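Local coordinates for protein serine protease (Nocardiopsis alba, PDB 2OUA) that probably cleaves proteins internally as a secreted, acid-stable serine endopeptidase of the chymotrypsin-like S1 family, this chain being its mature protease domain, at residues A1-G6 with C15-A20; I96-C101 with F147-Q152; V100-S105 with V136-G141; I114-Q119 with L131-V136; Q152-T157 with T170-V175. One frame throughout, in Å; residues are numbered along the deposited sequence.

Interaction 1 lies in the N-terminal half, where the chain start packs on strand 14-22; the other four lie in or beside the six-stranded C-terminal barrel. Interactions 2 and 3 share Val100 and Cys101 of strand 99-104, and interaction 4 is nested in the chain loop that each of them closes. Interactions 1, 3 and 5 are buried, 2 and 4 only partly. Chemistry follows place: aliphatic groups and a single backbone bond in 1, a short antiparallel pairing in 2, a buried arginine gripping a carbonyl in 3, bulged strands with polar side chains in 4, and a hairpin with a bridging water in 5. Interactions 3 and 5 both touch the inhibitor.

Interaction 1: A1-G6 with C15-A20; sequences ADIIGG and CSVGFA
The N-terminal strand of this chymotrypsin-like protease lies against the bulged strand 14-22 in a buried aliphatic contact, with Ile3, Val17 and Ala20 as its side chains. Ile3 reaches both of the others with its CG2 methyl. Set opposite the Ile3 backbone N, this branch lies 3.9 Å from Ala20 CB and, from Ile3 CG2 to Val17 CG1, 4.0 Å from the valine; the Ile3 and Val17 side chains cross at about a right angle. Val17 also presses on the backbone, its CB lying 3.4 Å from Ile4 O. With chi1 at 171°, its CG1 branch lies opposite its own N and approaches the same Ile4 carbonyl. Strand 2-5 pairs in parallel with strand 72-74, while strand 14-22 belongs to the separate antiparallel sheet of the N-terminal half. One backbone bond ties the two segments: Gly6 N donates to Val17 O over 2.7 Å, at 167° at the hydrogen, and the donor is tilted 31° from the carbonyl plane. Just beyond it, Gly18 and Phe19 form a classic beta bulge opposite Val31. Gly5 CA fits 3.4 Å from Gly18 O, a closeness that leaves no room for a beta carbon. Gly6 has a positive phi, and its carbonyl O sits 3.7 Å from Ser16 CB. The Ser16 hydroxyl is hydrogen-bonded to Gly141 O and Ser105 N, about 6 Å from the side chain of Ser143, the predicted nucleophile. Phe30 touches both Ile3 and Val17, and Leu73 lies against Ile3 and Ala20.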
# COMPACT_ATOMS: atom_id res chain seq x y z
N ALA A 1 4.86 4.16 -17.45
CA ALA A 1 5.39 4.42 -16.08
C ALA A 1 5.55 3.09 -15.35
O ALA A 1 4.65 2.25 -15.37
CB ALA A 1 4.42 5.32 -15.31
N ASP A 2 6.70 2.89 -14.71
CA ASP A 2 6.93 1.65 -13.98
C ASP A 2 6.17 1.67 -12.66
O ASP A 2 6.37 2.57 -11.85
CB ASP A 2 8.42 1.44 -13.71
CG ASP A 2 9.20 1.11 -14.97
OD1 ASP A 2 8.58 0.69 -15.97
OD2 ASP A 2 10.45 1.24 -14.95
N ILE A 3 5.31 0.68 -12.46
CA ILE A 3 4.54 0.59 -11.22
C ILE A 3 5.42 -0.08 -10.18
O ILE A 3 5.62 -1.30 -10.19
CB ILE A 3 3.25 -0.22 -11.45
CG1 ILE A 3 2.45 0.41 -12.60
CG2 ILE A 3 2.40 -0.22 -10.18
CD1 ILE A 3 2.15 1.89 -12.42
N ILE A 4 5.95 0.74 -9.28
CA ILE A 4 6.84 0.30 -8.21
C ILE A 4 6.25 0.68 -6.86
O ILE A 4 5.76 1.79 -6.69
CB ILE A 4 8.22 0.98 -8.38
CG1 ILE A 4 8.88 0.50 -9.67
CG2 ILE A 4 9.11 0.70 -7.17
CD1 ILE A 4 10.17 1.23 -10.01
N GLY A 5 6.32 -0.25 -5.91
CA GLY A 5 5.78 0.03 -4.59
C GLY A 5 6.39 1.25 -3.92
O GLY A 5 7.59 1.47 -4.00
N GLY A 6 5.54 2.05 -3.28
CA GLY A 6 6.01 3.23 -2.58
C GLY A 6 6.06 4.52 -3.39
O GLY A 6 6.19 5.60 -2.81
N CYS A 15 -0.84 10.01 -2.81
CA CYS A 15 -0.79 8.75 -2.07
C CYS A 15 0.37 7.96 -2.66
O CYS A 15 1.05 8.43 -3.57
CB CYS A 15 -2.11 7.98 -2.21
SG CYS A 15 -3.34 8.37 -0.92
N SER A 16 0.60 6.75 -2.15
CA SER A 16 1.69 5.92 -2.62
C SER A 16 1.23 4.55 -3.11
O SER A 16 0.28 3.98 -2.59
CB SER A 16 2.72 5.73 -1.51
OG SER A 16 3.19 6.98 -1.03
N VAL A 17 1.94 4.03 -4.11
CA VAL A 17 1.64 2.72 -4.68
C VAL A 17 1.89 1.63 -3.65
O VAL A 17 2.88 1.66 -2.93
CB VAL A 17 2.53 2.44 -5.93
CG1 VAL A 17 2.37 0.99 -6.38
CG2 VAL A 17 2.15 3.38 -7.07
N GLY A 18 0.98 0.66 -3.59
CA GLY A 18 1.14 -0.44 -2.67
C GLY A 18 1.97 -1.51 -3.36
O GLY A 18 3.17 -1.62 -3.13
N PHE A 19 1.33 -2.30 -4.21
CA PHE A 19 2.03 -3.36 -4.94
C PHE A 19 1.46 -3.51 -6.33
O PHE A 19 0.24 -3.46 -6.52
CB PHE A 19 1.92 -4.71 -4.22
CG PHE A 19 2.56 -4.73 -2.87
CD1 PHE A 19 1.80 -4.54 -1.73
CD2 PHE A 19 3.93 -4.93 -2.74
CE1 PHE A 19 2.39 -4.54 -0.47
CE2 PHE A 19 4.53 -4.94 -1.49
CZ PHE A 19 3.76 -4.74 -0.35
N ALA A 20 2.33 -3.70 -7.32
CA ALA A 20 1.89 -3.90 -8.69
C ALA A 20 1.12 -5.22 -8.69
O ALA A 20 1.53 -6.19 -8.05
CB ALA A 20 3.09 -3.99 -9.62

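Interaction 2: I96-C101 with F147-Q152; sequences IGSQVC and FISGTQ. With SO4 (sulfate ion), chain D.
Val100 and Ser149 meet through a methyl and a hydroxyl, Val100 CG2 lying 3.4 Å from Ser149 OG. The same methyl, anti to the backbone N, touches the Phe147 ring at its edge, in the ring plane, 3.9 Å from CD2. With Ser149 OG anti to its own carbonyl carbon (chi1 -62°), the hydroxyl crosses to the other strand and donates to Gln99 O over 3.0 Å, in the carbonyl plane and on a lone pair. Ser98 OG donates to that same oxygen over 2.9 Å, tilted 23° from the plane, so two hydroxyls grip one carbonyl. The strands carrying these groups, 99-104 and 146-149, are the first and last in the order of the six-stranded antiparallel barrel, and this pairing closes it. Cys101 and Ile148 are the hydrogen-bonded pair: Cys101 N gives to Ile148 O over 2.9 Å, and Ile148 N returns the bond to Cys101 O over 2.8 Å. Both side chains lie on the face where Trp109 packs, and Cys101 is disulfide-bonded to Cys111. A type II' turn runs from Ser149 through Gly150 and Thr151 to Gln152. At the far end Ile96 N holds a sulfate ion, probably from the crystallisation liquor, by its O2 at 2.8 Å.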
# COMPACT_ATOMS: atom_id res chain seq x y z
N ILE A 96 3.79 -12.35 13.91
CA ILE A 96 3.81 -11.22 14.83
C ILE A 96 5.24 -11.22 15.36
O ILE A 96 5.81 -12.29 15.60
CB ILE A 96 2.84 -11.45 16.01
CG1 ILE A 96 1.40 -11.46 15.51
CG2 ILE A 96 3.06 -10.39 17.09
CD1 ILE A 96 0.96 -10.15 14.89
N GLY A 97 5.83 -10.05 15.52
CA GLY A 97 7.20 -9.98 16.01
C GLY A 97 8.20 -9.85 14.88
O GLY A 97 9.35 -9.47 15.10
N SER A 98 7.77 -10.16 13.66
CA SER A 98 8.64 -10.07 12.50
C SER A 98 8.97 -8.62 12.16
O SER A 98 8.19 -7.71 12.45
CB SER A 98 7.97 -10.72 11.29
OG SER A 98 8.67 -10.43 10.09
N GLN A 99 10.12 -8.40 11.54
CA GLN A 99 10.47 -7.05 11.14
C GLN A 99 9.63 -6.78 9.89
O GLN A 99 9.24 -7.71 9.18
CB GLN A 99 11.97 -6.94 10.80
CG GLN A 99 12.90 -7.32 11.94
CD GLN A 99 14.35 -6.99 11.65
OE1 GLN A 99 14.90 -7.40 10.63
NE2 GLN A 99 14.98 -6.24 12.55
N VAL A 100 9.34 -5.51 9.63
CA VAL A 100 8.57 -5.14 8.45
C VAL A 100 9.00 -3.73 8.09
O VAL A 100 9.39 -2.95 8.96
CB VAL A 100 7.04 -5.19 8.74
CG1 VAL A 100 6.64 -4.06 9.68
CG2 VAL A 100 6.26 -5.10 7.43
N CYS A 101 8.96 -3.40 6.80
CA CYS A 101 9.34 -2.06 6.37
C CYS A 101 8.24 -1.45 5.52
O CYS A 101 7.50 -2.16 4.84
CB CYS A 101 10.63 -2.09 5.55
SG CYS A 101 12.11 -2.75 6.39
N PHE A 147 4.01 -2.26 2.65
CA PHE A 147 4.52 -2.80 3.91
C PHE A 147 5.00 -4.16 3.43
O PHE A 147 4.21 -4.96 2.89
CB PHE A 147 3.47 -2.99 5.01
CG PHE A 147 3.40 -1.84 5.97
CD1 PHE A 147 2.55 -0.78 5.71
CD2 PHE A 147 4.20 -1.79 7.11
CE1 PHE A 147 2.49 0.31 6.55
CE2 PHE A 147 4.15 -0.68 7.98
CZ PHE A 147 3.29 0.37 7.68
N ILE A 148 6.29 -4.41 3.60
CA ILE A 148 6.88 -5.65 3.12
C ILE A 148 7.88 -6.22 4.12
O ILE A 148 8.59 -5.47 4.80
CB ILE A 148 7.57 -5.39 1.76
CG1 ILE A 148 8.16 -6.68 1.19
CG2 ILE A 148 8.65 -4.32 1.92
CD1 ILE A 148 8.78 -6.52 -0.18
N SER A 149 7.91 -7.54 4.24
CA SER A 149 8.86 -8.21 5.14
C SER A 149 9.74 -9.08 4.26
O SER A 149 9.29 -10.08 3.70
CB SER A 149 8.12 -9.09 6.16
OG SER A 149 7.28 -8.30 6.98
N GLY A 150 11.01 -8.70 4.13
CA GLY A 150 11.92 -9.47 3.29
C GLY A 150 11.45 -9.32 1.85
O GLY A 150 11.46 -8.22 1.31
N THR A 151 11.02 -10.42 1.25
CA THR A 151 10.53 -10.39 -0.13
C THR A 151 9.03 -10.72 -0.16
O THR A 151 8.47 -10.97 -1.23
CB THR A 151 11.27 -11.41 -1.03
OG1 THR A 151 11.10 -12.73 -0.51
CG2 THR A 151 12.76 -11.08 -1.08
N GLN A 152 8.40 -10.73 1.00
CA GLN A 152 6.97 -11.05 1.09
C GLN A 152 6.09 -9.83 1.35
O GLN A 152 6.21 -9.18 2.39
CB GLN A 152 6.73 -12.09 2.19
CG GLN A 152 7.49 -13.39 2.00
CD GLN A 152 7.20 -14.05 0.66
OE1 GLN A 152 6.05 -14.32 0.32
NE2 GLN A 152 8.25 -14.30 -0.12
S SO4 D . 1.66 -15.32 14.45
O1 SO4 D . 2.52 -16.26 13.70
O2 SO4 D . 1.53 -14.06 13.70
O3 SO4 D . 0.33 -15.93 14.65
O4 SO4 D . 2.28 -15.04 15.76

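Interaction 3: V100-S105 with V136-G141; sequences VCRSGS and VCAEPG. With AES (4-(2-aminoethyl)benzenesulfonyl fluoride), chain E.
Arg102 leans from strand 99-104 onto the segment 136-141, and its CB is met 4.0 Å away by Val136 CG1. CG stands anti to the backbone N, which aims the chain at that segment. CD comes next, about equally far from Cys137 O and Ala138 CB. There the chain bends, chi3 being 58°, and the guanidinium turns side-on to Cys137: NE reaches its carbonyl O at 2.8 Å and NH2 the same atom at 2.9 Å. Neither bond is straight, the angles at the hydrogens being 139° and 132°, as expected when two nitrogens share one oxygen. Ala138 CB lies over one face of the group, 3.7 Å from NE. Segment 136-141 is the run of chain that forms one wall of the primary specificity pocket in chymotrypsin-like proteases and leads to the predicted nucleophile Ser143; here Ala138, Glu139 and Pro140 line the site of the sulfonyl inhibitor. Ala138 CB also touches the ligand, 3.7 Å from the inhibitor's O1S, while Pro140 CG touches its ring at C4, 3.8 Å away. Arg102 NH2 also hydrogen-bonds to Thr107 OG1. Cys137 is disulfide-linked to Cys164, against which the Arg102 side chain packs. Phe147 contacts both Arg102 and Val136, and Tyr110 of the adjacent strand also touches the two.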
# COMPACT_ATOMS: atom_id res chain seq x y z
N VAL A 100 9.34 -5.51 9.63
CA VAL A 100 8.57 -5.14 8.45
C VAL A 100 9.00 -3.73 8.09
O VAL A 100 9.39 -2.95 8.96
CB VAL A 100 7.04 -5.19 8.74
CG1 VAL A 100 6.64 -4.06 9.68
CG2 VAL A 100 6.26 -5.10 7.43
N CYS A 101 8.96 -3.40 6.80
CA CYS A 101 9.34 -2.06 6.37
C CYS A 101 8.24 -1.45 5.52
O CYS A 101 7.50 -2.16 4.84
CB CYS A 101 10.63 -2.09 5.55
SG CYS A 101 12.11 -2.75 6.39
N ARG A 102 8.16 -0.13 5.56
CA ARG A 102 7.15 0.61 4.81
C ARG A 102 7.81 1.54 3.80
O ARG A 102 8.85 2.14 4.08
CB ARG A 102 6.29 1.44 5.78
CG ARG A 102 5.25 2.31 5.09
CD ARG A 102 4.67 3.34 6.04
NE ARG A 102 5.70 4.21 6.62
CZ ARG A 102 6.46 5.05 5.92
NH1 ARG A 102 6.31 5.16 4.60
NH2 ARG A 102 7.38 5.78 6.54
N SER A 103 7.20 1.65 2.63
CA SER A 103 7.71 2.53 1.59
C SER A 103 6.62 3.55 1.28
O SER A 103 5.50 3.17 0.94
CB SER A 103 8.06 1.74 0.32
OG SER A 103 8.55 2.61 -0.69
N GLY A 104 6.94 4.84 1.41
CA GLY A 104 5.96 5.88 1.15
C GLY A 104 6.59 7.05 0.41
O GLY A 104 7.79 7.31 0.58
N SER A 105 5.81 7.78 -0.38
CA SER A 105 6.35 8.89 -1.15
C SER A 105 6.68 10.17 -0.38
O SER A 105 7.35 11.07 -0.91
CB SER A 105 5.40 9.23 -2.32
OG SER A 105 4.15 9.70 -1.86
N VAL A 136 6.20 1.23 12.94
CA VAL A 136 6.76 2.10 11.92
C VAL A 136 6.01 3.43 11.89
O VAL A 136 4.82 3.48 12.14
CB VAL A 136 6.67 1.44 10.52
CG1 VAL A 136 7.40 2.30 9.49
CG2 VAL A 136 7.26 0.04 10.57
N CYS A 137 6.73 4.51 11.58
CA CYS A 137 6.14 5.84 11.49
C CYS A 137 5.66 6.09 10.06
O CYS A 137 6.09 5.40 9.14
CB CYS A 137 7.19 6.90 11.83
SG CYS A 137 8.55 6.87 10.62
N ALA A 138 4.79 7.07 9.89
CA ALA A 138 4.27 7.42 8.57
C ALA A 138 3.72 8.84 8.60
O ALA A 138 3.39 9.36 9.66
CB ALA A 138 3.17 6.44 8.15
N GLU A 139 3.64 9.47 7.43
CA GLU A 139 3.12 10.84 7.33
C GLU A 139 2.22 10.99 6.11
O GLU A 139 2.30 10.20 5.17
CB GLU A 139 4.29 11.83 7.26
CG GLU A 139 5.02 12.03 8.59
CD GLU A 139 6.29 12.87 8.47
OE1 GLU A 139 6.31 13.80 7.63
OE2 GLU A 139 7.25 12.60 9.21
N PRO A 140 1.33 12.00 6.12
CA PRO A 140 0.43 12.20 4.98
C PRO A 140 1.18 12.12 3.66
O PRO A 140 2.21 12.78 3.48
CB PRO A 140 -0.14 13.59 5.25
CG PRO A 140 -0.24 13.61 6.75
CD PRO A 140 1.11 13.02 7.15
N GLY A 141 0.66 11.31 2.75
CA GLY A 141 1.29 11.12 1.46
C GLY A 141 1.80 9.69 1.36
O GLY A 141 1.88 9.12 0.27
C3 AES E . -2.52 10.61 7.78
C2 AES E . -2.32 9.60 6.84
C1 AES E . -1.22 8.76 6.94
S AES E . -0.99 7.47 5.79
O1S AES E . 0.47 7.15 5.67
O2S AES E . -1.72 6.25 6.26
C6 AES E . -0.30 8.94 7.98
C5 AES E . -0.50 9.95 8.91
C4 AES E . -1.61 10.79 8.82
C7 AES E . -1.84 11.89 9.86
C8 AES E . -2.06 11.31 11.26
N8 AES E . -3.24 10.43 11.26

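Interaction 4: I114-Q119 with L131-V136; sequences IQARNQ and LTRTSV
Gln115 and Arg133 meet across the strand pair, Gln115 CB standing 3.7 Å above the centre of the Arg133 guanidinium. A chain bent at chi3 (65°) folds the arginine over the glutamine, whose amide plane is turned 49° from the guanidinium. Arg117 and Thr132 lie side by side, pointing the same way, with Arg117 CG 3.6 Å from Thr132 OG1. Next to them Ile114 CG2 meets Thr132 CG2 at 3.7 Å. Two bulges shape the backbone beneath these side chains. Gln115 and Ala116 both face Arg133 in a classic bulge: Gln115 N bonds to Arg133 O at 2.8 Å, Ala116 N only weakly, and Arg133 N returns to Ala116 O. Asn118 and Gln119 face Leu131 in a G1 bulge, closed by Gln119 N to Leu131 O, 2.8 Å, and by Leu131 N to Gln119 O. The Gln119 side chain bends back, its NE2 giving to Arg117 O at 3.0 Å. A water accepts from Asn118 N and donates to Thr132 OG1. Outside, Glu174 makes a salt bridge with Arg117 NE and a hydrogen bond with Thr132 OG1, and Ala94 O takes Arg117 NH2. Strand 131-134 lies between strands 108-116 and 167-174 in the barrel, with Phe171 against Arg133 and Tyr172 against Thr132 and Thr134.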
# COMPACT_ATOMS: atom_id res chain seq x y z
N ILE A 114 6.01 -5.95 13.43
CA ILE A 114 4.58 -6.24 13.31
C ILE A 114 4.16 -6.54 14.75
O ILE A 114 4.60 -7.54 15.33
CB ILE A 114 4.33 -7.47 12.41
CG1 ILE A 114 4.75 -7.15 10.97
CG2 ILE A 114 2.85 -7.85 12.46
CD1 ILE A 114 4.64 -8.33 10.01
N GLN A 115 3.33 -5.68 15.31
CA GLN A 115 2.91 -5.81 16.70
C GLN A 115 1.63 -6.59 16.99
O GLN A 115 1.58 -7.35 17.95
CB GLN A 115 2.82 -4.42 17.33
CG GLN A 115 4.13 -3.65 17.28
CD GLN A 115 4.04 -2.25 17.87
OE1 GLN A 115 3.13 -1.49 17.54
NE2 GLN A 115 4.99 -1.90 18.72
N ALA A 116 0.60 -6.39 16.18
CA ALA A 116 -0.65 -7.08 16.41
C ALA A 116 -1.55 -7.01 15.18
O ALA A 116 -1.45 -6.08 14.38
CB ALA A 116 -1.37 -6.47 17.60
N ARG A 117 -2.42 -8.01 15.04
CA ARG A 117 -3.35 -8.05 13.93
C ARG A 117 -4.78 -7.91 14.45
O ARG A 117 -5.00 -7.85 15.66
CB ARG A 117 -3.20 -9.37 13.14
CG ARG A 117 -1.87 -9.50 12.41
CD ARG A 117 -1.93 -10.50 11.26
NE ARG A 117 -0.83 -10.27 10.32
CZ ARG A 117 0.39 -10.78 10.45
NH1 ARG A 117 0.68 -11.57 11.48
NH2 ARG A 117 1.34 -10.48 9.57
N ASN A 118 -5.74 -7.85 13.53
CA ASN A 118 -7.14 -7.73 13.89
C ASN A 118 -7.41 -6.47 14.71
O ASN A 118 -8.15 -6.51 15.69
CB ASN A 118 -7.58 -8.96 14.70
CG ASN A 118 -7.14 -10.26 14.06
OD1 ASN A 118 -7.55 -10.60 12.95
ND2 ASN A 118 -6.29 -11.01 14.77
N GLN A 119 -6.82 -5.36 14.31
CA GLN A 119 -6.99 -4.10 15.02
C GLN A 119 -8.05 -3.21 14.38
O GLN A 119 -8.20 -3.17 13.16
CB GLN A 119 -5.67 -3.34 15.09
CG GLN A 119 -4.52 -4.10 15.75
CD GLN A 119 -4.76 -4.35 17.22
OE1 GLN A 119 -4.72 -3.42 18.03
NE2 GLN A 119 -5.03 -5.60 17.58
N LEU A 131 -7.14 -4.35 10.71
CA LEU A 131 -5.82 -3.80 10.41
C LEU A 131 -4.71 -4.41 11.25
O LEU A 131 -4.96 -5.03 12.29
CB LEU A 131 -5.82 -2.29 10.60
CG LEU A 131 -6.82 -1.50 9.74
CD1 LEU A 131 -6.63 -0.02 10.00
CD2 LEU A 131 -6.60 -1.82 8.26
N THR A 132 -3.48 -4.24 10.79
CA THR A 132 -2.32 -4.74 11.48
C THR A 132 -1.49 -3.57 11.97
O THR A 132 -1.15 -2.67 11.20
CB THR A 132 -1.48 -5.63 10.54
OG1 THR A 132 -2.28 -6.76 10.15
CG2 THR A 132 -0.22 -6.11 11.24
N ARG A 133 -1.18 -3.58 13.26
CA ARG A 133 -0.40 -2.51 13.88
C ARG A 133 1.09 -2.77 13.83
O ARG A 133 1.54 -3.90 14.02
CB ARG A 133 -0.84 -2.33 15.34
CG ARG A 133 -0.09 -1.24 16.09
CD ARG A 133 -0.74 -1.00 17.45
NE ARG A 133 -0.64 -2.15 18.33
CZ ARG A 133 0.33 -2.33 19.22
NH1 ARG A 133 1.29 -1.42 19.35
NH2 ARG A 133 0.34 -3.42 19.99
N THR A 134 1.87 -1.72 13.56
CA THR A 134 3.32 -1.83 13.50
C THR A 134 3.94 -0.63 14.21
O THR A 134 3.26 0.37 14.46
CB THR A 134 3.86 -1.85 12.06
OG1 THR A 134 3.81 -0.53 11.51
CG2 THR A 134 3.02 -2.79 11.19
N SER A 135 5.23 -0.72 14.51
CA SER A 135 5.94 0.35 15.19
C SER A 135 6.59 1.32 14.21
O SER A 135 7.45 2.12 14.59
CB SER A 135 7.01 -0.24 16.11
OG SER A 135 7.94 -0.98 15.34
N VAL A 136 6.20 1.23 12.94
CA VAL A 136 6.76 2.10 11.92
C VAL A 136 6.01 3.43 11.89
O VAL A 136 4.82 3.48 12.14
CB VAL A 136 6.67 1.44 10.52
CG1 VAL A 136 7.40 2.30 9.49
CG2 VAL A 136 7.26 0.04 10.57
O HOH W 1 -4.86 -7.84 10.78

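Interaction 5: Q152-T157 with T170-V175; sequences QAQGVT and TFYQEV. With AES (4-(2-aminoethyl)benzenesulfonyl fluoride), chain E.
This is a buried antiparallel hairpin contact between strands 152-160 and 167-174 of the C-terminal barrel, strongly twisted, with strand directions 118° apart. Val156 and Gln173 form the hydrogen-bonded pair: Val156 N donates to Gln173 O over 2.9 Å, and Gln173 N to Val156 O over 2.8 Å. Their side chains run alongside each other, Val156 CG2 lying 3.8 Å from Gln173 CB. A further bond joins Val175 N to Gln154 O at 3.0 Å. On the other side of strand 152-160, toward strand 146-149, Gln154 and Gly155 form a classic bulge opposite Phe147. Gly155 makes room for the Tyr172 ring: its CA is 3.7 Å from CD1, and a beta carbon here would run into that ring and Gln173 O. Tyr172 CG occupies the position between its own N and carbonyl carbon (chi1 68°), which lays the ring along the Gln154 side chain, amide and ring planes 84° apart. A water joins the polar ends. It accepts from Tyr172 OH at 2.6 Å and donates to Gln154 OE1 and to Glu174 OE1, so the phenol, amide and carboxylate are linked. Toward the pocket, Thr157 CG2 touches Thr170 CG2. The same Thr157 CG2 stands 3.3 Å from O1S of the inhibitor AES. Gln173 OE1 accepts from the backbone N of Asp61, a predicted member of the charge relay. Strand 146-149 flanks 152-160, where Phe147 meets the Tyr172 ring, and strand 131-134 flanks 167-174, with Phe171 against Leu131.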
# COMPACT_ATOMS: atom_id res chain seq x y z
N GLN A 152 8.40 -10.73 1.00
CA GLN A 152 6.97 -11.05 1.09
C GLN A 152 6.09 -9.83 1.35
O GLN A 152 6.21 -9.18 2.39
CB GLN A 152 6.73 -12.09 2.19
CG GLN A 152 7.49 -13.39 2.00
CD GLN A 152 7.20 -14.05 0.66
OE1 GLN A 152 6.05 -14.32 0.32
NE2 GLN A 152 8.25 -14.30 -0.12
N ALA A 153 5.20 -9.52 0.41
CA ALA A 153 4.29 -8.39 0.55
C ALA A 153 3.35 -8.65 1.73
O ALA A 153 2.79 -9.74 1.86
CB ALA A 153 3.48 -8.21 -0.73
N GLN A 154 3.16 -7.64 2.57
CA GLN A 154 2.30 -7.78 3.74
C GLN A 154 1.01 -6.96 3.68
O GLN A 154 -0.06 -7.46 4.02
CB GLN A 154 3.07 -7.41 5.01
CG GLN A 154 4.33 -8.25 5.23
CD GLN A 154 4.04 -9.73 5.36
OE1 GLN A 154 3.23 -10.14 6.19
NE2 GLN A 154 4.70 -10.54 4.53
N GLY A 155 1.11 -5.71 3.25
CA GLY A 155 -0.08 -4.88 3.17
C GLY A 155 0.17 -3.47 2.67
O GLY A 155 1.25 -3.17 2.16
N VAL A 156 -0.84 -2.61 2.80
CA VAL A 156 -0.73 -1.23 2.36
C VAL A 156 -1.04 -0.27 3.51
O VAL A 156 -1.97 -0.50 4.30
CB VAL A 156 -1.66 -0.94 1.15
CG1 VAL A 156 -1.28 -1.86 -0.02
CG2 VAL A 156 -3.12 -1.15 1.54
N THR A 157 -0.25 0.80 3.60
CA THR A 157 -0.40 1.80 4.66
C THR A 157 -1.80 2.40 4.75
O THR A 157 -2.30 2.96 3.78
CB THR A 157 0.61 2.93 4.45
OG1 THR A 157 1.92 2.37 4.34
CG2 THR A 157 0.57 3.90 5.62
N THR A 170 1.93 2.86 12.97
CA THR A 170 1.24 2.82 11.69
C THR A 170 0.53 1.50 11.47
O THR A 170 1.07 0.44 11.77
CB THR A 170 2.23 3.06 10.53
OG1 THR A 170 2.83 4.35 10.67
CG2 THR A 170 1.51 2.99 9.19
N PHE A 171 -0.70 1.58 10.97
CA PHE A 171 -1.50 0.40 10.71
C PHE A 171 -1.58 0.17 9.21
O PHE A 171 -1.56 1.12 8.42
CB PHE A 171 -2.93 0.58 11.25
CG PHE A 171 -3.00 0.82 12.73
CD1 PHE A 171 -2.74 2.08 13.25
CD2 PHE A 171 -3.33 -0.21 13.60
CE1 PHE A 171 -2.80 2.31 14.63
CE2 PHE A 171 -3.40 0.00 14.98
CZ PHE A 171 -3.13 1.27 15.49
N TYR A 172 -1.69 -1.08 8.80
CA TYR A 172 -1.81 -1.37 7.38
C TYR A 172 -2.93 -2.36 7.09
O TYR A 172 -3.32 -3.17 7.95
CB TYR A 172 -0.48 -1.87 6.81
CG TYR A 172 0.03 -3.23 7.28
CD1 TYR A 172 -0.55 -4.42 6.82
CD2 TYR A 172 1.14 -3.32 8.11
CE1 TYR A 172 -0.02 -5.66 7.18
CE2 TYR A 172 1.69 -4.55 8.47
CZ TYR A 172 1.10 -5.72 8.00
OH TYR A 172 1.67 -6.93 8.34
N GLN A 173 -3.47 -2.26 5.88
CA GLN A 173 -4.52 -3.14 5.40
C GLN A 173 -3.80 -4.35 4.81
O GLN A 173 -2.94 -4.19 3.93
CB GLN A 173 -5.33 -2.42 4.31
CG GLN A 173 -6.05 -3.33 3.32
CD GLN A 173 -7.27 -4.02 3.91
OE1 GLN A 173 -8.16 -3.36 4.45
NE2 GLN A 173 -7.31 -5.34 3.81
N GLU A 174 -4.13 -5.54 5.29
CA GLU A 174 -3.49 -6.76 4.80
C GLU A 174 -3.69 -6.90 3.30
O GLU A 174 -4.77 -6.59 2.78
CB GLU A 174 -4.07 -7.99 5.51
CG GLU A 174 -3.69 -8.12 6.99
CD GLU A 174 -2.27 -8.59 7.20
OE1 GLU A 174 -1.66 -9.14 6.25
OE2 GLU A 174 -1.75 -8.44 8.34
N VAL A 175 -2.66 -7.37 2.61
CA VAL A 175 -2.74 -7.51 1.16
C VAL A 175 -3.51 -8.74 0.68
O VAL A 175 -4.25 -8.67 -0.29
CB VAL A 175 -1.33 -7.51 0.52
CG1 VAL A 175 -0.60 -8.81 0.84
CG2 VAL A 175 -1.44 -7.30 -0.99
C3 AES E . -2.52 10.61 7.78
C2 AES E . -2.32 9.60 6.84
C1 AES E . -1.22 8.76 6.94
S AES E . -0.99 7.47 5.79
O1S AES E . 0.47 7.15 5.67
O2S AES E . -1.72 6.25 6.26
C6 AES E . -0.30 8.94 7.98
C5 AES E . -0.50 9.95 8.91
C4 AES E . -1.61 10.79 8.82
C7 AES E . -1.84 11.89 9.86
C8 AES E . -2.06 11.31 11.26
N8 AES E . -3.24 10.43 11.26
O HOH W 2 0.89 -9.14 7.20